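PDB 1L5A: amide synthase from Vibrio cholerae, which probably catalyses amide bond formation in vibriobactin biosynthesis, acting as a nonribosomal peptide synthetase condensation enzyme. Local coordinates for residues 357-362 with 377-382; 331-336 with 361-366; 20-25 with 353-358. One frame throughout, in Å; residues are numbered along the deposited sequence.

The three contacts follow one chain as it passes between the two sheets of the condensation fold. In contact 3, strand 348-356 closes the edge of the sheet that holds strand 22-30. The chain then leaves through 357-361, the loop of contact 1, and enters strand 362-368 of the other sheet, where contact 2 pairs it with 333-337. Contacts 1 and 2 share G361 and I362 and have centres about 8 Å apart; contact 3 is about 13 Å from contact 1 and 16 Å from contact 2, centre to centre. Contact 3 borders the HHxxxDG motif, which in this family marks the probable active site: D21 touches H125 and H126, and V23 touches H126.

Contact 1. Residues 357-362 with 377-382; sequences GSAEGI and DITADL
The carboxylate of D381 and the peptide carbonyl of A359 are the flat groups that meet here. A359 O lies obliquely to one side of the carboxylate plane, 3.2 Å from D381 OD2; both are acceptors, so the approach is packing rather than bonding. Donors from elsewhere in the chain hold the carboxylate: OD1 is bound by the backbone N of A383 and of H207, and OD2 pairs with the hydroxyls of S384 and Y201. Four bonds thus grip a buried acid. A chi1 of 156° swings CG away from the backbone N of D381, and its CB comes to within 4.1 Å of A359 CB. The backbone of D381 does the joining, its N donating to G361 O over 3.1 Å at a fairly straight 160°. S384 OG also bonds G361 N, tying the loop to the same cluster that holds the carboxylate.

One step on, I362 and A380 form an antiparallel non-hydrogen-bonded pair, CA to CA 4.3 Å. The I362 side chain runs alongside that of I378, pointing the same way, with I362 CD1 4.1 Å from I378 CG2. This is the open end of the hairpin between strands 362-368 and 374-381; helix 387-409 covers the isoleucines and A380 through W390, H393 and C394, and strand 208-214 flanks 374-381.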
loop_
_atom_site.group_PDB
_atom_site.type_symbol
_atom_site.label_atom_id
_atom_site.label_comp_id
_atom_site.label_asym_id
_atom_site.label_seq_id
_atom_site.Cartn_x
_atom_site.Cartn_y
_atom_site.Cartn_z
ATOM N N GLY A 357 -18.732 -27.832 -9.484
ATOM C CA GLY A 357 -19.533 -26.835 -10.148
ATOM C C GLY A 357 -20.172 -27.341 -11.414
ATOM O O GLY A 357 -20.325 -28.546 -11.617
ATOM N N SER A 358 -20.536 -26.401 -12.275
ATOM C CA SER A 358 -21.184 -26.731 -13.530
ATOM C C SER A 358 -20.430 -26.151 -14.720
ATOM O O SER A 358 -19.964 -25.006 -14.690
ATOM C CB SER A 358 -22.628 -26.222 -13.500
ATOM O OG SER A 358 -22.684 -24.940 -12.897
ATOM N N ALA A 359 -20.313 -26.963 -15.764
ATOM C CA ALA A 359 -19.609 -26.565 -16.974
ATOM C C ALA A 359 -20.480 -25.654 -17.830
ATOM O O ALA A 359 -21.638 -25.969 -18.092
ATOM C CB ALA A 359 -19.203 -27.813 -17.769
ATOM N N GLU A 360 -19.932 -24.523 -18.256
ATOM C CA GLU A 360 -20.685 -23.607 -19.095
ATOM C C GLU A 360 -19.742 -23.149 -20.207
ATOM O O GLU A 360 -18.609 -22.770 -19.941
ATOM C CB GLU A 360 -21.176 -22.429 -18.259
ATOM C CG GLU A 360 -22.476 -21.812 -18.744
ATOM C CD GLU A 360 -23.083 -20.839 -17.729
ATOM O OE1 GLU A 360 -23.289 -21.249 -16.560
ATOM O OE2 GLU A 360 -23.354 -19.668 -18.102
ATOM N N GLY A 361 -20.200 -23.205 -21.454
ATOM C CA GLY A 361 -19.351 -22.808 -22.562
ATOM C C GLY A 361 -18.232 -23.814 -22.767
ATOM O O GLY A 361 -18.414 -25.005 -22.543
ATOM N N ILE A 362 -17.079 -23.358 -23.235
ATOM C CA ILE A 362 -15.960 -24.259 -23.413
ATOM C C ILE A 362 -14.887 -23.846 -22.399
ATOM O O ILE A 362 -14.716 -22.665 -22.094
ATOM C CB ILE A 362 -15.403 -24.197 -24.834
ATOM C CG1 ILE A 362 -14.365 -25.314 -25.020
ATOM C CG2 ILE A 362 -14.799 -22.830 -25.093
ATOM C CD1 ILE A 362 -13.781 -25.408 -26.392
ATOM N N ASP A 377 -7.062 -30.337 -20.533
ATOM C CA ASP A 377 -8.398 -30.901 -20.593
ATOM C C ASP A 377 -9.293 -29.918 -21.315
ATOM O O ASP A 377 -9.408 -28.765 -20.891
ATOM C CB ASP A 377 -8.964 -31.129 -19.198
ATOM C CG ASP A 377 -8.092 -32.021 -18.350
ATOM O OD1 ASP A 377 -7.508 -32.983 -18.895
ATOM O OD2 ASP A 377 -8.010 -31.766 -17.127
ATOM N N ILE A 378 -9.919 -30.367 -22.403
ATOM C CA ILE A 378 -10.831 -29.516 -23.160
ATOM C C ILE A 378 -12.244 -29.987 -22.837
ATOM O O ILE A 378 -12.679 -31.024 -23.312
ATOM C CB ILE A 378 -10.586 -29.635 -24.674
ATOM C CG1 ILE A 378 -9.087 -29.536 -24.974
ATOM C CG2 ILE A 378 -11.324 -28.534 -25.407
ATOM C CD1 ILE A 378 -8.455 -28.266 -24.505
ATOM N N THR A 379 -12.957 -29.220 -22.023
ATOM C CA THR A 379 -14.314 -29.564 -21.615
ATOM C C THR A 379 -15.362 -28.562 -22.102
ATOM O O THR A 379 -15.176 -27.349 -22.000
ATOM C CB THR A 379 -14.396 -29.628 -20.098
ATOM O OG1 THR A 379 -13.558 -30.690 -19.637
ATOM C CG2 THR A 379 -15.826 -29.846 -19.638
ATOM N N ALA A 380 -16.469 -29.080 -22.625
ATOM C CA ALA A 380 -17.541 -28.229 -23.115
ATOM C C ALA A 380 -18.878 -28.718 -22.609
ATOM O O ALA A 380 -19.064 -29.906 -22.377
ATOM C CB ALA A 380 -17.550 -28.213 -24.632
ATOM N N ASP A 381 -19.797 -27.782 -22.414
ATOM C CA ASP A 381 -21.147 -28.102 -21.992
ATOM C C ASP A 381 -21.964 -27.997 -23.278
ATOM O O ASP A 381 -22.247 -26.899 -23.760
ATOM C CB ASP A 381 -21.644 -27.086 -20.967
ATOM C CG ASP A 381 -23.158 -27.006 -20.921
ATOM O OD1 ASP A 381 -23.817 -28.028 -21.225
ATOM O OD2 ASP A 381 -23.687 -25.923 -20.575
ATOM N N LEU A 382 -22.335 -29.136 -23.842
ATOM C CA LEU A 382 -23.082 -29.131 -25.096
ATOM C C LEU A 382 -24.401 -28.359 -25.071
ATOM O O LEU A 382 -24.928 -28.003 -26.122
ATOM C CB LEU A 382 -23.293 -30.570 -25.585
ATOM C CG LEU A 382 -21.942 -31.242 -25.887
ATOM C CD1 LEU A 382 -22.133 -32.543 -26.645
ATOM C CD2 LEU A 382 -21.091 -30.286 -26.722
#

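Contact 2. Residues 331-336 with 361-366; sequences SPFINI and GINFTF
F333 and N363 are both turned so that CG lies anti to the backbone N, with chi1 of -164° and -169°, and their side chains therefore run alongside each other in the same direction. The ring and the amide are only 21° apart, and N363 OD1 approaches F333 CD2 to 3.4 Å, obliquely to the ring. On the same face, T365 OG1 lies 3.3 Å from N335 CB and takes a weak hydrogen bond from N363 ND2. The hydroxyl of S331, likewise extended away from its own backbone N, receives the amide of I362 over 2.9 Å (N to OG). G361 CA lies 3.4 Å from the same S331 OG. A cis peptide bond precedes P332, whose CB packs 3.7 Å from I362 CG2.

From F333 onward the two chains are parallel strands in register. F333 N donates to I362 O, F364 N to F333 O, N335 N to F364 O and F366 N to N335 O, so that F333 and N335 use both backbone groups toward 362-368. The chain between them is not a local loop: it visits strand 348-356 in the other sheet before returning, a crossover between the two lobes of this chloramphenicol acetyltransferase-like fold. The opposite backbone edge of 331-336 bonds W257 of strand 255-260.

The second face is apolar. I334 CD1 meets the edge of the F366 ring at CE1, 4.0 Å away, and I336 CD1 reaches F366 CD1 at 3.6 Å, coming in obliquely. Helix 234-249 covers this part through L238, which touches I336 and F366. F364, beside P332, is met edge-to-face by the rings of H393 and F397 from helix 387-409.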
loop_
_atom_site.group_PDB
_atom_site.type_symbol
_atom_site.label_atom_id
_atom_site.label_comp_id
_atom_site.label_asym_id
_atom_site.label_seq_id
_atom_site.Cartn_x
_atom_site.Cartn_y
_atom_site.Cartn_z
ATOM N N SER A 331 -17.102 -17.437 -21.305
ATOM C CA SER A 331 -16.496 -18.423 -22.185
ATOM C C SER A 331 -15.944 -17.743 -23.425
ATOM O O SER A 331 -16.506 -16.777 -23.904
ATOM C CB SER A 331 -17.535 -19.467 -22.595
ATOM O OG SER A 331 -16.922 -20.498 -23.345
ATOM N N PRO A 332 -14.821 -18.229 -23.952
ATOM C CA PRO A 332 -14.010 -19.362 -23.486
ATOM C C PRO A 332 -13.312 -19.068 -22.141
ATOM O O PRO A 332 -13.020 -17.925 -21.810
ATOM C CB PRO A 332 -13.034 -19.590 -24.644
ATOM C CG PRO A 332 -12.870 -18.236 -25.220
ATOM C CD PRO A 332 -14.294 -17.686 -25.209
ATOM N N PHE A 333 -13.031 -20.118 -21.386
ATOM C CA PHE A 333 -12.454 -19.982 -20.056
ATOM C C PHE A 333 -11.196 -20.833 -19.871
ATOM O O PHE A 333 -11.145 -21.978 -20.326
ATOM C CB PHE A 333 -13.517 -20.418 -19.046
ATOM C CG PHE A 333 -13.246 -19.992 -17.638
ATOM C CD1 PHE A 333 -13.871 -18.867 -17.112
ATOM C CD2 PHE A 333 -12.370 -20.716 -16.832
ATOM C CE1 PHE A 333 -13.624 -18.469 -15.789
ATOM C CE2 PHE A 333 -12.118 -20.322 -15.511
ATOM C CZ PHE A 333 -12.748 -19.197 -14.992
ATOM N N ILE A 334 -10.180 -20.280 -19.208
ATOM C CA ILE A 334 -8.966 -21.054 -18.970
ATOM C C ILE A 334 -8.690 -21.200 -17.464
ATOM O O ILE A 334 -8.919 -20.292 -16.677
ATOM C CB ILE A 334 -7.751 -20.452 -19.734
ATOM C CG1 ILE A 334 -6.534 -21.357 -19.569
ATOM C CG2 ILE A 334 -7.441 -19.062 -19.236
ATOM C CD1 ILE A 334 -5.400 -21.010 -20.479
ATOM N N ASN A 335 -8.237 -22.378 -17.070
ATOM C CA ASN A 335 -7.967 -22.704 -15.668
ATOM C C ASN A 335 -6.628 -23.384 -15.617
ATOM O O ASN A 335 -6.338 -24.257 -16.447
ATOM C CB ASN A 335 -8.985 -23.726 -15.146
ATOM C CG ASN A 335 -9.887 -23.177 -14.071
ATOM O OD1 ASN A 335 -9.418 -22.703 -13.043
ATOM N ND2 ASN A 335 -11.199 -23.250 -14.299
ATOM N N ILE A 336 -5.808 -23.000 -14.653
ATOM C CA ILE A 336 -4.524 -23.662 -14.491
ATOM C C ILE A 336 -4.570 -24.321 -13.119
ATOM O O ILE A 336 -4.811 -23.656 -12.115
ATOM C CB ILE A 336 -3.351 -22.689 -14.515
ATOM C CG1 ILE A 336 -3.319 -21.893 -15.838
ATOM C CG2 ILE A 336 -2.089 -23.475 -14.288
ATOM C CD1 ILE A 336 -3.073 -22.734 -17.091
ATOM N N GLY A 361 -20.200 -23.205 -21.454
ATOM C CA GLY A 361 -19.351 -22.808 -22.562
ATOM C C GLY A 361 -18.232 -23.814 -22.767
ATOM O O GLY A 361 -18.414 -25.005 -22.543
ATOM N N ILE A 362 -17.079 -23.358 -23.235
ATOM C CA ILE A 362 -15.960 -24.259 -23.413
ATOM C C ILE A 362 -14.887 -23.846 -22.399
ATOM O O ILE A 362 -14.716 -22.665 -22.094
ATOM C CB ILE A 362 -15.403 -24.197 -24.834
ATOM C CG1 ILE A 362 -14.365 -25.314 -25.020
ATOM C CG2 ILE A 362 -14.799 -22.830 -25.093
ATOM C CD1 ILE A 362 -13.781 -25.408 -26.392
ATOM N N ASN A 363 -14.176 -24.832 -21.871
ATOM C CA ASN A 363 -13.163 -24.610 -20.846
ATOM C C ASN A 363 -11.830 -25.307 -21.185
ATOM O O ASN A 363 -11.806 -26.483 -21.575
ATOM C CB ASN A 363 -13.721 -25.154 -19.532
ATOM C CG ASN A 363 -12.899 -24.766 -18.323
ATOM O OD1 ASN A 363 -13.282 -23.868 -17.563
ATOM N ND2 ASN A 363 -11.770 -25.447 -18.122
ATOM N N PHE A 364 -10.726 -24.574 -21.069
ATOM C CA PHE A 364 -9.413 -25.150 -21.316
ATOM C C PHE A 364 -8.763 -25.236 -19.951
ATOM O O PHE A 364 -8.647 -24.235 -19.248
ATOM C CB PHE A 364 -8.583 -24.266 -22.255
ATOM C CG PHE A 364 -9.209 -24.087 -23.599
ATOM C CD1 PHE A 364 -9.813 -22.882 -23.946
ATOM C CD2 PHE A 364 -9.286 -25.156 -24.483
ATOM C CE1 PHE A 364 -10.498 -22.744 -25.154
ATOM C CE2 PHE A 364 -9.968 -25.029 -25.691
ATOM C CZ PHE A 364 -10.579 -23.823 -26.028
ATOM N N THR A 365 -8.364 -26.436 -19.560
ATOM C CA THR A 365 -7.748 -26.609 -18.263
ATOM C C THR A 365 -6.385 -27.274 -18.328
ATOM O O THR A 365 -6.160 -28.223 -19.072
ATOM C CB THR A 365 -8.660 -27.399 -17.338
ATOM O OG1 THR A 365 -9.645 -26.515 -16.793
ATOM C CG2 THR A 365 -7.864 -28.035 -16.213
ATOM N N PHE A 366 -5.460 -26.740 -17.551
ATOM C CA PHE A 366 -4.130 -27.303 -17.517
ATOM C C PHE A 366 -3.868 -27.779 -16.099
ATOM O O PHE A 366 -3.814 -26.973 -15.168
ATOM C CB PHE A 366 -3.106 -26.256 -17.926
ATOM C CG PHE A 366 -3.097 -25.956 -19.396
ATOM C CD1 PHE A 366 -3.767 -24.847 -19.899
ATOM C CD2 PHE A 366 -2.375 -26.766 -20.282
ATOM C CE1 PHE A 366 -3.712 -24.535 -21.280
ATOM C CE2 PHE A 366 -2.313 -26.467 -21.649
ATOM C CZ PHE A 366 -2.983 -25.348 -22.149
#

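Contact 3. Residues 20-25 with 353-358; sequences LDTVAH and VLASGS
A24 faces two residues of the other strand at once, L354 and A355, which makes a classic beta bulge and the close-packed part of the contact. A24 O accepts from both L354 N (2.8 Å) and A355 N (3.3 Å), the two donors arriving from the same face of the carbonyl plane. In return A24 N donates to A355 O over 3.1 Å, from well above that carbonyl's plane. The methyl of A24 stands 4.0 Å from the CB of A355 and sits equally close to that of L354, whose side chain continues toward W87, I90 and L94 of helix 82-94.

The ends are looser. V353 CG2 lies over one face of the H25 ring, displaced toward its rim and 4.2 Å from NE2, while H25 ND1 is hydrogen-bonded to E138 OE2. V353 and S356 are solvent-exposed. Just past S356, G357 N makes a weak bond to T22 O and another to a water, which donates to L20 O and accepts from T22 N, bridging the two segments. D21 turns to R11 in a salt bridge.

Backbone bonds and the CB atoms of A24, A355 and L354 carry the join in the middle, whereas polar side chains at its ends find their partners in other elements, so the pairing of 353-356 with 22-25 rests mainly on the main chain.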
loop_
_atom_site.group_PDB
_atom_site.type_symbol
_atom_site.label_atom_id
_atom_site.label_comp_id
_atom_site.label_asym_id
_atom_site.label_seq_id
_atom_site.Cartn_x
_atom_site.Cartn_y
_atom_site.Cartn_z
ATOM N N LEU A 20 -26.181 -27.856 -7.730
ATOM C CA LEU A 20 -25.454 -27.350 -8.888
ATOM C C LEU A 20 -24.023 -26.912 -8.606
ATOM O O LEU A 20 -23.136 -27.085 -9.438
ATOM C CB LEU A 20 -26.203 -26.159 -9.478
ATOM C CG LEU A 20 -27.482 -26.463 -10.242
ATOM C CD1 LEU A 20 -28.333 -25.212 -10.349
ATOM C CD2 LEU A 20 -27.116 -26.985 -11.618
ATOM N N ASP A 21 -23.797 -26.341 -7.431
ATOM C CA ASP A 21 -22.479 -25.830 -7.105
ATOM C C ASP A 21 -21.820 -26.455 -5.893
ATOM O O ASP A 21 -21.606 -25.800 -4.884
ATOM C CB ASP A 21 -22.591 -24.317 -6.944
ATOM C CG ASP A 21 -23.195 -23.661 -8.167
ATOM O OD1 ASP A 21 -22.618 -23.827 -9.259
ATOM O OD2 ASP A 21 -24.240 -22.998 -8.048
ATOM N N THR A 22 -21.496 -27.733 -6.013
ATOM C CA THR A 22 -20.859 -28.481 -4.941
ATOM C C THR A 22 -19.383 -28.688 -5.259
ATOM O O THR A 22 -18.985 -28.691 -6.421
ATOM C CB THR A 22 -21.496 -29.873 -4.789
ATOM O OG1 THR A 22 -22.886 -29.742 -4.460
ATOM C CG2 THR A 22 -20.793 -30.661 -3.711
ATOM N N VAL A 23 -18.574 -28.855 -4.224
ATOM C CA VAL A 23 -17.151 -29.110 -4.405
ATOM C C VAL A 23 -16.817 -30.327 -3.543
ATOM O O VAL A 23 -16.939 -30.295 -2.312
ATOM C CB VAL A 23 -16.277 -27.925 -3.933
ATOM C CG1 VAL A 23 -14.856 -28.099 -4.446
ATOM C CG2 VAL A 23 -16.851 -26.622 -4.416
ATOM N N ALA A 24 -16.419 -31.410 -4.184
ATOM C CA ALA A 24 -16.073 -32.608 -3.437
ATOM C C ALA A 24 -14.791 -33.241 -3.952
ATOM O O ALA A 24 -14.576 -33.363 -5.167
ATOM C CB ALA A 24 -17.231 -33.632 -3.484
ATOM N N HIS A 25 -13.925 -33.611 -3.016
ATOM C CA HIS A 25 -12.669 -34.269 -3.346
ATOM C C HIS A 25 -12.553 -35.555 -2.536
ATOM O O HIS A 25 -13.123 -35.683 -1.460
ATOM C CB HIS A 25 -11.469 -33.383 -3.011
ATOM C CG HIS A 25 -11.260 -32.238 -3.951
ATOM N ND1 HIS A 25 -10.008 -31.733 -4.232
ATOM C CD2 HIS A 25 -12.137 -31.480 -4.652
ATOM C CE1 HIS A 25 -10.121 -30.717 -5.066
ATOM N NE2 HIS A 25 -11.403 -30.541 -5.337
ATOM N N VAL A 353 -11.310 -35.474 -8.038
ATOM C CA VAL A 353 -12.325 -34.423 -8.035
ATOM C C VAL A 353 -13.664 -35.103 -8.329
ATOM O O VAL A 353 -13.864 -35.610 -9.422
ATOM C CB VAL A 353 -12.025 -33.364 -9.128
ATOM C CG1 VAL A 353 -13.125 -32.331 -9.166
ATOM C CG2 VAL A 353 -10.674 -32.694 -8.860
ATOM N N LEU A 354 -14.563 -35.125 -7.347
ATOM C CA LEU A 354 -15.858 -35.783 -7.486
ATOM C C LEU A 354 -16.958 -34.836 -7.889
ATOM O O LEU A 354 -18.001 -35.268 -8.396
ATOM C CB LEU A 354 -16.261 -36.451 -6.174
ATOM C CG LEU A 354 -15.336 -37.551 -5.685
ATOM C CD1 LEU A 354 -15.826 -38.062 -4.336
ATOM C CD2 LEU A 354 -15.302 -38.665 -6.713
ATOM N N ALA A 355 -16.731 -33.550 -7.634
ATOM C CA ALA A 355 -17.681 -32.500 -7.979
ATOM C C ALA A 355 -16.938 -31.169 -8.002
ATOM O O ALA A 355 -16.014 -30.951 -7.199
ATOM C CB ALA A 355 -18.809 -32.457 -6.956
ATOM N N SER A 356 -17.319 -30.282 -8.923
ATOM C CA SER A 356 -16.671 -28.974 -8.994
ATOM C C SER A 356 -17.442 -27.927 -9.761
ATOM O O SER A 356 -16.878 -27.210 -10.582
ATOM C CB SER A 356 -15.274 -29.087 -9.584
ATOM O OG SER A 356 -15.337 -29.684 -10.856
ATOM N N GLY A 357 -18.732 -27.832 -9.484
ATOM C CA GLY A 357 -19.533 -26.835 -10.148
ATOM C C GLY A 357 -20.172 -27.341 -11.414
ATOM O O GLY A 357 -20.325 -28.546 -11.617
ATOM N N SER A 358 -20.536 -26.401 -12.275
ATOM C CA SER A 358 -21.184 -26.731 -13.530
ATOM C C SER A 358 -20.430 -26.151 -14.720
ATOM O O SER A 358 -19.964 -25.006 -14.690
ATOM C CB SER A 358 -22.628 -26.222 -13.500
ATOM O OG SER A 358 -22.684 -24.940 -12.897
HETATM O O HOH W 1 -21.532 -29.460 -8.415
#